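Local coordinates for ABC transporter periplasmic-binding protein YtfQ (Mycobacterium smegmatis, PDB 6HB0) that probably binds L-arabinofuranose or a related furanose sugar as the extracytoplasmic solute-binding component of an ABC transporter, at residues L20-A25 with E270-A275; I79-V84 with I101-T106; G88-L93 with T112-V117; K119-A124 with P285-T290. One frame throughout, in Å; residues are numbered along the deposited sequence.

Overall arrangement
All four contacts lie in the lobe built on the parallel sheet that includes strand 21-26, three of them on the sheet itself. Contacts 1 and 2 are buried and meet through neighbouring strands 21-26 and 78-81: contact 1 is pure apolar helix-on-sheet packing, whereas contact 2 adds backbone bonds between two strands. Contact 4 prolongs the sheet beyond 103-106 to its edge strand 287-288, is only partly buried, and shares helix 269-279 with contact 1 through Leu-274. Contact 3 lies farther out, where helix 90-98 meets a loop; there carboxylates, waters and zinc take over, although Trp-89 still touches Phe-81 and Pro-83 of contact 2.

Contact 1: residues L20-A25 with E270-A275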
# COMPACT_ATOMS: atom_id res chain seq x y z
N LEU A 20 12.07 -24.62 -9.48
CA LEU A 20 11.38 -23.64 -10.31
C LEU A 20 12.27 -22.38 -10.50
O LEU A 20 12.85 -21.92 -9.56
CB LEU A 20 10.08 -23.32 -9.59
CG LEU A 20 8.93 -22.58 -10.23
CD1 LEU A 20 9.15 -21.06 -10.19
CD2 LEU A 20 8.78 -23.12 -11.64
N THR A 21 12.41 -21.86 -11.71
CA THR A 21 13.15 -20.62 -11.96
C THR A 21 12.17 -19.47 -12.26
O THR A 21 11.35 -19.53 -13.18
CB THR A 21 14.19 -20.77 -13.10
OG1 THR A 21 15.16 -21.73 -12.70
CG2 THR A 21 14.94 -19.53 -13.32
N LEU A 22 12.32 -18.39 -11.49
CA LEU A 22 11.46 -17.23 -11.54
C LEU A 22 12.29 -16.05 -11.91
O LEU A 22 13.19 -15.68 -11.19
CB LEU A 22 10.84 -16.98 -10.18
CG LEU A 22 10.00 -15.69 -10.02
CD1 LEU A 22 8.84 -15.71 -10.97
CD2 LEU A 22 9.44 -15.54 -8.60
N GLY A 23 11.97 -15.44 -13.04
CA GLY A 23 12.57 -14.16 -13.38
C GLY A 23 11.72 -13.03 -12.82
O GLY A 23 10.52 -13.00 -13.07
N PHE A 24 12.34 -12.13 -12.07
CA PHE A 24 11.61 -10.99 -11.53
C PHE A 24 12.23 -9.66 -11.97
O PHE A 24 13.36 -9.37 -11.59
CB PHE A 24 11.60 -11.02 -10.01
CG PHE A 24 10.69 -9.99 -9.43
CD1 PHE A 24 9.34 -10.22 -9.33
CD2 PHE A 24 11.17 -8.74 -9.08
CE1 PHE A 24 8.48 -9.27 -8.82
CE2 PHE A 24 10.31 -7.77 -8.59
CZ PHE A 24 8.97 -8.04 -8.44
N ALA A 25 11.48 -8.86 -12.73
CA ALA A 25 11.96 -7.53 -13.16
C ALA A 25 11.38 -6.46 -12.24
O ALA A 25 10.16 -6.12 -12.31
CB ALA A 25 11.58 -7.28 -14.58
N GLU A 270 3.21 -15.46 -1.22
CA GLU A 270 2.08 -15.70 -2.13
C GLU A 270 2.56 -15.66 -3.60
O GLU A 270 2.08 -16.43 -4.43
CB GLU A 270 0.88 -14.79 -1.82
CG GLU A 270 0.93 -13.36 -2.35
CD GLU A 270 1.90 -12.45 -1.57
OE1 GLU A 270 3.13 -12.60 -1.85
OE2 GLU A 270 1.49 -11.57 -0.72
N LEU A 271 3.51 -14.79 -3.92
CA LEU A 271 4.12 -14.79 -5.26
C LEU A 271 4.78 -16.14 -5.55
O LEU A 271 4.60 -16.72 -6.62
CB LEU A 271 5.15 -13.66 -5.35
CG LEU A 271 6.01 -13.62 -6.59
CD1 LEU A 271 5.13 -13.56 -7.82
CD2 LEU A 271 6.97 -12.44 -6.52
N MET A 272 5.54 -16.65 -4.59
CA MET A 272 6.25 -17.94 -4.81
C MET A 272 5.23 -19.06 -4.98
O MET A 272 5.37 -19.91 -5.83
CB MET A 272 7.21 -18.25 -3.68
CG MET A 272 8.26 -17.18 -3.49
SD MET A 272 9.18 -16.78 -5.00
CE MET A 272 9.47 -15.03 -4.72
N ASP A 273 4.20 -19.06 -4.16
CA ASP A 273 3.14 -20.04 -4.27
C ASP A 273 2.39 -19.97 -5.61
O ASP A 273 2.13 -20.98 -6.26
CB ASP A 273 2.17 -19.88 -3.11
CG ASP A 273 1.03 -20.85 -3.22
OD1 ASP A 273 1.31 -22.08 -3.19
OD2 ASP A 273 -0.12 -20.40 -3.38
N LEU A 274 2.04 -18.76 -6.04
CA LEU A 274 1.46 -18.57 -7.35
C LEU A 274 2.39 -18.96 -8.49
O LEU A 274 1.94 -19.50 -9.48
CB LEU A 274 1.03 -17.10 -7.56
CG LEU A 274 -0.14 -16.76 -6.68
CD1 LEU A 274 -0.19 -15.25 -6.44
CD2 LEU A 274 -1.44 -17.29 -7.26
N ALA A 275 3.67 -18.67 -8.36
CA ALA A 275 4.62 -19.07 -9.38
C ALA A 275 4.61 -20.60 -9.57
O ALA A 275 4.55 -21.11 -10.69
CB ALA A 275 5.99 -18.58 -9.04
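Leu-22 and Ala-275 mark the closest passage of the two backbones, their CA atoms 7.4 Å apart. Strand 21-25 and helix 270-275 run at 126° to each other, with segment axes 10.2 Å apart at their nearest, a separation bridged by side chains. Leu-20, Leu-22 and Phe-24, alternate residues of the segment, point toward the helix, which answers with Leu-271, Met-272 and Ala-275. Leu-22 touches all three: its CD2 lies 3.8 Å from Met-272 SD, the two chains crossing at about a right angle. Bends at chi2 (-54°) and chi3 fold the methionine chain so that its sulphur and CE both come against this one methyl. The other branch, CD1, approaches Ala-275 CB, and Leu-20 CD1 meets the same CB at 4.2 Å, so the small residue receives two leucines.

This is the helix-on-sheet packing of a Rossmann-like alpha/beta lobe, as in type I periplasmic binding proteins. Helix 269-279 follows strand 259-263 of the other sheet, and thus returns the chain to the lobe that the N-terminal strand begins. Helix 38-48 lies alongside, with Ile-41 against Phe-24 and three alanines against Met-272.

Farther along the strand, Phe-24 CE1 reaches Leu-271 CD2 at 4.2 Å, the methyl approaching the ring obliquely. Near the start of the helix, Glu-270 OE1 accepts the backbone N of Leu-271 (3.0 Å) with its anti lone pair and also that of Gly-268, while OE2 takes Leu-267 N.

Contact 2: residues I79-V84 with I101-T106; sequences IAFSPV and IPVILT
Leu-105 lays its CD2 methyl over one face of the Phe-81 ring, 3.8 Å from the centroid, a CH-pi contact displaced toward the rim beside CE1 and CZ. The two side chains lie side by side and point the same way. Phe-81 adopts an uncommon chi1 of 67°, its CG between the backbone N and carbonyl carbon, which leans the ring toward the neighbouring strand. Val-103 CG1 comes to the same ring at CE1 (3.9 Å), and Pro-83 crosses Leu-105 at about a right angle, CG toward CD2. Trp-89 and helices 61-73 and 90-98 close over this side of the sheet.

Ile-79 occupies the same face, its CD1 against Ile-101 CG2 at 3.9 Å. Ala-80 and Ile-104 project from the opposite face, CB to CB at 4.0 Å; there Ala-80 also meets Leu-22 and Phe-24 of the adjoining strand.

Beneath these groups the strands run parallel, 16° apart, as the two ends of a right-handed beta-alpha-beta unit completed by helix 90-98. Ile-79 and Phe-81 each give N-H and C=O to strand 103-106 or Pro-102: Ile-79 N reaches Pro-102 O at 3.0 Å, nearly straight, and Thr-106 N reaches Phe-81 O at 2.9 Å. Ile-104 serves both neighbours through its N and O. Ser-82 OG, past the end of the strand, bonds to Asp-107 OD2.

The backbone groups that face each other are thus paired between the strands, while the faces of the sheet are hydrocarbon and aromatic, fitted to bury against helices.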
# COMPACT_ATOMS: atom_id res chain seq x y z
N ILE A 79 7.74 -15.63 -15.21
CA ILE A 79 8.23 -14.27 -15.20
C ILE A 79 7.24 -13.44 -14.36
O ILE A 79 6.01 -13.56 -14.51
CB ILE A 79 8.32 -13.68 -16.62
CG1 ILE A 79 9.56 -14.22 -17.32
CG2 ILE A 79 8.42 -12.15 -16.58
CD1 ILE A 79 9.52 -13.98 -18.83
N ALA A 80 7.78 -12.64 -13.46
CA ALA A 80 6.98 -11.71 -12.74
C ALA A 80 7.65 -10.37 -12.85
O ALA A 80 8.87 -10.28 -12.94
CB ALA A 80 6.83 -12.13 -11.29
N PHE A 81 6.84 -9.33 -12.87
CA PHE A 81 7.40 -8.00 -12.79
C PHE A 81 6.42 -7.01 -12.21
O PHE A 81 5.23 -7.26 -12.15
CB PHE A 81 7.90 -7.52 -14.15
CG PHE A 81 6.83 -7.29 -15.18
CD1 PHE A 81 6.26 -8.35 -15.86
CD2 PHE A 81 6.50 -5.98 -15.59
CE1 PHE A 81 5.33 -8.16 -16.84
CE2 PHE A 81 5.57 -5.78 -16.58
CZ PHE A 81 4.96 -6.88 -17.19
N SER A 82 6.99 -5.92 -11.75
CA SER A 82 6.33 -4.79 -11.17
C SER A 82 6.38 -3.68 -12.22
O SER A 82 7.41 -3.04 -12.38
CB SER A 82 7.14 -4.45 -9.92
OG SER A 82 6.66 -3.34 -9.25
N PRO A 83 5.29 -3.48 -12.97
CA PRO A 83 5.30 -2.57 -14.14
C PRO A 83 5.63 -1.14 -13.76
O PRO A 83 5.00 -0.58 -12.88
CB PRO A 83 3.86 -2.63 -14.67
CG PRO A 83 3.27 -3.88 -14.10
CD PRO A 83 4.00 -4.18 -12.82
N VAL A 84 6.62 -0.54 -14.40
CA VAL A 84 6.97 0.83 -14.12
C VAL A 84 5.84 1.75 -14.57
O VAL A 84 5.63 2.78 -13.98
CB VAL A 84 8.32 1.22 -14.76
CG1 VAL A 84 8.42 0.84 -16.22
CG2 VAL A 84 8.54 2.71 -14.67
N ILE A 101 5.69 -19.03 -21.31
CA ILE A 101 6.10 -18.65 -19.97
C ILE A 101 4.97 -17.83 -19.31
O ILE A 101 4.61 -16.73 -19.78
CB ILE A 101 7.37 -17.83 -20.02
CG1 ILE A 101 8.49 -18.67 -20.65
CG2 ILE A 101 7.80 -17.46 -18.62
CD1 ILE A 101 9.78 -17.92 -20.86
N PRO A 102 4.40 -18.36 -18.22
CA PRO A 102 3.36 -17.57 -17.51
C PRO A 102 3.93 -16.33 -16.88
O PRO A 102 5.08 -16.31 -16.47
CB PRO A 102 2.91 -18.51 -16.39
CG PRO A 102 3.52 -19.85 -16.68
CD PRO A 102 4.70 -19.65 -17.55
N VAL A 103 3.09 -15.32 -16.76
CA VAL A 103 3.44 -14.04 -16.19
C VAL A 103 2.57 -13.64 -15.01
O VAL A 103 1.37 -13.74 -15.06
CB VAL A 103 3.29 -12.97 -17.24
CG1 VAL A 103 3.51 -11.56 -16.62
CG2 VAL A 103 4.34 -13.26 -18.34
N ILE A 104 3.21 -13.13 -13.97
CA ILE A 104 2.53 -12.62 -12.81
C ILE A 104 2.92 -11.16 -12.66
O ILE A 104 4.12 -10.83 -12.65
CB ILE A 104 3.01 -13.36 -11.54
CG1 ILE A 104 2.69 -14.84 -11.67
CG2 ILE A 104 2.36 -12.78 -10.30
CD1 ILE A 104 3.09 -15.60 -10.43
N LEU A 105 1.91 -10.31 -12.52
CA LEU A 105 2.15 -8.87 -12.23
C LEU A 105 2.10 -8.56 -10.77
O LEU A 105 1.20 -9.05 -10.06
CB LEU A 105 1.07 -8.05 -12.91
CG LEU A 105 1.00 -8.22 -14.42
CD1 LEU A 105 -0.12 -7.43 -15.01
CD2 LEU A 105 2.33 -7.85 -15.06
N THR A 106 3.01 -7.71 -10.31
CA THR A 106 3.00 -7.29 -8.94
C THR A 106 2.95 -5.77 -8.82
O THR A 106 3.47 -5.01 -9.66
CB THR A 106 4.23 -7.80 -8.17
OG1 THR A 106 5.40 -7.17 -8.69
CG2 THR A 106 4.43 -9.29 -8.33

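Contact 3: residues G88-L93 with T112-V117; sequences GWDAVL and TQDTDV. With ZN (zinc ion), chain H.
A zinc ion sits where the N-terminal part of helix 90-98 meets the loop before strand 120-122, and Asp-90 and Asp-114 come together beside it. Asp-114 OD1 binds the metal directly at 2.1 Å, with four waters also modelled as ligands; Asp-90 takes part at one remove, its OD2 accepting from a water that lies 2.5 Å from the zinc. The two OD2 atoms are only 3.9 Å apart, a closeness that the cation probably eases, and Gln-94 NE2 also donates to Asp-114 OD2.

Asp-90 is held by the loop itself. The backbone N of Gln-113 meets its OD2 at 2.8 Å on the syn lone pair, while Thr-112 OG1 donates to OD1 at 2.6 Å from well out of the carboxylate plane. Both oxygens are gripped, which should fix the rotation of the group. One turn on, Leu-93 CB packs against Val-117 CB (3.8 Å), and a water joins the carbonyl oxygens of the same two residues.

Thr-112 OG1 in turn accepts the backbone N of Asp-114 at 2.9 Å, closing an ST turn that sets the zinc ligand beside the helix.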
# COMPACT_ATOMS: atom_id res chain seq x y z
N GLY A 88 1.53 -0.41 -22.46
CA GLY A 88 2.56 -0.69 -23.42
C GLY A 88 3.26 -2.02 -23.24
O GLY A 88 4.36 -2.23 -23.76
N TRP A 89 2.62 -2.94 -22.54
CA TRP A 89 3.17 -4.25 -22.33
C TRP A 89 2.69 -5.31 -23.29
O TRP A 89 3.21 -6.44 -23.26
CB TRP A 89 2.88 -4.71 -20.90
CG TRP A 89 3.33 -3.76 -19.89
CD1 TRP A 89 2.57 -2.86 -19.18
CD2 TRP A 89 4.68 -3.53 -19.52
NE1 TRP A 89 3.39 -2.10 -18.39
CE2 TRP A 89 4.68 -2.50 -18.57
CE3 TRP A 89 5.89 -4.14 -19.86
CZ2 TRP A 89 5.82 -2.07 -17.96
CZ3 TRP A 89 7.04 -3.67 -19.26
CH2 TRP A 89 6.99 -2.68 -18.32
N ASP A 90 1.68 -5.03 -24.10
CA ASP A 90 1.02 -6.12 -24.83
C ASP A 90 1.94 -6.87 -25.76
O ASP A 90 1.85 -8.09 -25.85
CB ASP A 90 -0.21 -5.63 -25.60
CG ASP A 90 -1.39 -5.36 -24.71
OD1 ASP A 90 -1.32 -5.59 -23.47
OD2 ASP A 90 -2.42 -4.89 -25.26
N ALA A 91 2.86 -6.16 -26.41
CA ALA A 91 3.80 -6.78 -27.33
C ALA A 91 4.75 -7.74 -26.61
O ALA A 91 4.87 -8.91 -27.01
CB ALA A 91 4.62 -5.74 -28.05
N VAL A 92 5.43 -7.27 -25.58
CA VAL A 92 6.31 -8.19 -24.87
C VAL A 92 5.56 -9.35 -24.17
O VAL A 92 6.06 -10.49 -24.07
CB VAL A 92 7.25 -7.44 -23.94
CG1 VAL A 92 6.58 -7.01 -22.64
CG2 VAL A 92 8.44 -8.31 -23.58
N LEU A 93 4.35 -9.09 -23.73
CA LEU A 93 3.48 -10.13 -23.18
C LEU A 93 3.04 -11.16 -24.23
O LEU A 93 2.82 -12.31 -23.89
CB LEU A 93 2.29 -9.51 -22.49
CG LEU A 93 2.64 -8.75 -21.18
CD1 LEU A 93 1.41 -8.15 -20.52
CD2 LEU A 93 3.40 -9.57 -20.18
N THR A 112 -4.47 -3.50 -20.62
CA THR A 112 -4.15 -4.31 -21.78
C THR A 112 -5.25 -4.21 -22.80
O THR A 112 -6.40 -3.98 -22.43
CB THR A 112 -3.96 -5.79 -21.41
OG1 THR A 112 -3.59 -6.53 -22.59
CG2 THR A 112 -5.19 -6.34 -20.71
N GLN A 113 -4.89 -4.37 -24.07
CA GLN A 113 -5.90 -4.49 -25.11
C GLN A 113 -6.03 -5.98 -25.57
O GLN A 113 -6.65 -6.24 -26.58
CB GLN A 113 -5.54 -3.59 -26.30
CG GLN A 113 -5.07 -2.16 -25.95
CD GLN A 113 -6.19 -1.33 -25.38
OE1 GLN A 113 -7.33 -1.36 -25.89
NE2 GLN A 113 -5.90 -0.57 -24.34
N ASP A 114 -5.40 -6.92 -24.86
CA ASP A 114 -5.36 -8.33 -25.28
C ASP A 114 -6.00 -9.12 -24.18
O ASP A 114 -6.35 -8.59 -23.12
CB ASP A 114 -3.93 -8.84 -25.47
CG ASP A 114 -3.24 -8.24 -26.66
OD1 ASP A 114 -3.92 -7.56 -27.47
OD2 ASP A 114 -2.01 -8.45 -26.79
N THR A 115 -6.22 -10.40 -24.45
CA THR A 115 -6.85 -11.29 -23.48
C THR A 115 -5.80 -12.28 -22.98
O THR A 115 -4.95 -12.79 -23.74
CB THR A 115 -8.04 -12.06 -24.09
OG1 THR A 115 -7.65 -12.60 -25.35
CG2 THR A 115 -9.23 -11.14 -24.28
N ASP A 116 -5.84 -12.55 -21.67
CA ASP A 116 -5.02 -13.61 -21.07
C ASP A 116 -3.53 -13.42 -21.43
O ASP A 116 -2.84 -14.34 -21.95
CB ASP A 116 -5.52 -15.00 -21.49
CG ASP A 116 -6.97 -15.31 -21.01
OD1 ASP A 116 -7.50 -14.66 -20.05
OD2 ASP A 116 -7.58 -16.23 -21.60
N VAL A 117 -3.04 -12.21 -21.22
CA VAL A 117 -1.58 -11.97 -21.40
C VAL A 117 -0.81 -12.04 -20.07
O VAL A 117 0.46 -12.01 -20.05
CB VAL A 117 -1.28 -10.67 -22.21
CG1 VAL A 117 -1.39 -10.97 -23.70
CG2 VAL A 117 -2.19 -9.55 -21.79
ZN ZN H . -3.15 -6.42 -29.11
O HOH W 1 -2.22 -4.59 -27.75
O HOH W 2 2.23 -13.37 -21.46
O HOH W 3 -5.34 -5.84 -29.09
O HOH W 4 -1.56 -7.20 -28.85
O HOH W 5 -3.72 -8.33 -30.03

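Contact 4: residues K119-A124 with P285-T290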
# COMPACT_ATOMS: atom_id res chain seq x y z
N LYS A 119 -1.30 -14.00 -15.91
CA LYS A 119 -2.11 -14.95 -15.14
C LYS A 119 -2.78 -14.26 -13.97
O LYS A 119 -3.91 -14.50 -13.68
CB LYS A 119 -1.21 -16.05 -14.59
CG LYS A 119 -0.63 -16.99 -15.62
CD LYS A 119 -1.65 -17.50 -16.62
CE LYS A 119 -1.12 -18.72 -17.34
NZ LYS A 119 -1.99 -19.10 -18.48
N THR A 120 -2.05 -13.39 -13.29
CA THR A 120 -2.58 -12.75 -12.12
C THR A 120 -1.84 -11.50 -11.76
O THR A 120 -0.69 -11.29 -12.19
CB THR A 120 -2.68 -13.72 -10.86
OG1 THR A 120 -3.57 -13.14 -9.91
CG2 THR A 120 -1.37 -13.98 -10.18
N PHE A 121 -2.54 -10.65 -11.04
CA PHE A 121 -2.04 -9.41 -10.52
C PHE A 121 -2.15 -9.47 -9.01
O PHE A 121 -3.21 -9.81 -8.49
CB PHE A 121 -2.89 -8.22 -11.02
CG PHE A 121 -2.62 -6.96 -10.27
CD1 PHE A 121 -1.35 -6.38 -10.32
CD2 PHE A 121 -3.56 -6.40 -9.46
CE1 PHE A 121 -1.06 -5.25 -9.60
CE2 PHE A 121 -3.28 -5.24 -8.73
CZ PHE A 121 -2.01 -4.66 -8.81
N ILE A 122 -1.09 -9.11 -8.33
CA ILE A 122 -1.03 -9.01 -6.89
C ILE A 122 -0.59 -7.61 -6.49
O ILE A 122 0.56 -7.22 -6.76
CB ILE A 122 0.03 -9.97 -6.27
CG1 ILE A 122 -0.01 -11.35 -6.88
CG2 ILE A 122 -0.22 -10.07 -4.78
CD1 ILE A 122 1.27 -12.10 -6.58
N GLY A 123 -1.45 -6.86 -5.83
CA GLY A 123 -1.05 -5.52 -5.35
C GLY A 123 -2.02 -4.92 -4.36
O GLY A 123 -3.09 -5.46 -4.17
N ALA A 124 -1.63 -3.79 -3.76
CA ALA A 124 -2.44 -3.14 -2.74
C ALA A 124 -3.63 -2.45 -3.37
O ALA A 124 -3.58 -2.09 -4.55
CB ALA A 124 -1.63 -2.15 -1.95
N PRO A 285 -6.81 -17.24 -10.00
CA PRO A 285 -7.61 -16.03 -10.17
C PRO A 285 -6.77 -14.88 -10.73
O PRO A 285 -5.55 -14.83 -10.47
CB PRO A 285 -8.07 -15.68 -8.74
CG PRO A 285 -7.27 -16.52 -7.82
CD PRO A 285 -6.53 -17.54 -8.59
N GLU A 286 -7.43 -14.00 -11.47
CA GLU A 286 -6.76 -12.90 -12.16
C GLU A 286 -6.26 -11.84 -11.20
O GLU A 286 -5.38 -11.06 -11.55
CB GLU A 286 -7.67 -12.30 -13.25
CG GLU A 286 -7.64 -13.13 -14.53
CD GLU A 286 -8.72 -12.77 -15.55
OE1 GLU A 286 -9.77 -12.23 -15.14
OE2 GLU A 286 -8.52 -13.04 -16.77
N ARG A 287 -6.77 -11.85 -9.98
CA ARG A 287 -6.31 -10.97 -8.93
C ARG A 287 -6.16 -11.77 -7.63
O ARG A 287 -6.97 -12.64 -7.35
CB ARG A 287 -7.31 -9.84 -8.73
CG ARG A 287 -6.86 -8.84 -7.71
CD ARG A 287 -7.64 -7.55 -7.73
NE ARG A 287 -7.39 -6.92 -6.43
CZ ARG A 287 -8.32 -6.41 -5.60
NH1 ARG A 287 -9.60 -6.37 -5.95
NH2 ARG A 287 -7.94 -5.89 -4.41
N VAL A 288 -5.08 -11.51 -6.88
CA VAL A 288 -4.90 -12.10 -5.57
C VAL A 288 -4.72 -10.92 -4.64
O VAL A 288 -3.93 -10.03 -4.96
CB VAL A 288 -3.68 -13.04 -5.53
CG1 VAL A 288 -3.30 -13.43 -4.11
CG2 VAL A 288 -3.97 -14.30 -6.32
N VAL A 289 -5.44 -10.92 -3.53
CA VAL A 289 -5.45 -9.79 -2.62
C VAL A 289 -4.32 -9.83 -1.65
O VAL A 289 -3.85 -10.88 -1.30
CB VAL A 289 -6.71 -9.75 -1.72
CG1 VAL A 289 -7.91 -9.56 -2.60
CG2 VAL A 289 -6.83 -11.00 -0.82
N THR A 290 -3.86 -8.67 -1.23
CA THR A 290 -2.81 -8.61 -0.25
C THR A 290 -3.47 -8.56 1.13
O THR A 290 -4.62 -8.19 1.24
CB THR A 290 -1.91 -7.39 -0.45
OG1 THR A 290 -2.72 -6.21 -0.48
CG2 THR A 290 -1.14 -7.52 -1.75
O HOH W 6 -5.11 -6.18 -2.26
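Strand 120-122 is followed at the edge of the parallel sheet by the short, weakly bonded strand 287-288, just where both segments lead on to the other lobe: a crossover region like the hinge of type I periplasmic binding proteins. The segments run 23° apart. Phe-121 carries the pairing, its N reaching Glu-286 O at 2.9 Å, with the donor well above the carbonyl plane, and its O receiving Val-288 N at 3.0 Å more squarely.

Thr-120 extends the grip with its side chain. With OG1 anti to the backbone N (chi1 -162°), the hydroxyl turns to the incoming strand and donates to Pro-285 O at 2.7 Å, while Val-288 CG2, on the same segment as Pro-285, lies beside Thr-120 OG1. Beyond it, Ile-122 sets CG1 against Val-288 CB (4.3 Å) and CG2 near Thr-290 CG2; Leu-274 of helix 269-279 covers Thr-120, Ile-122 and Val-288 together. The aliphatic start of Arg-287 approaches the Phe-121 ring, and the same ring has the backbone N of Gly-123 over one face.

Thr-290 lies close to the zinc site of Glu-128, Cys-263 and Asp-292, and its OG1 bonds to Asn-264 O, in the loop between strand 259-263 and helix 269-279, which is another link between the lobes. Between the departing segments the direct pairing gives way to a water, which donates to Gly-123 O at 2.9 Å and accepts from Thr-290 N at 3.0 Å.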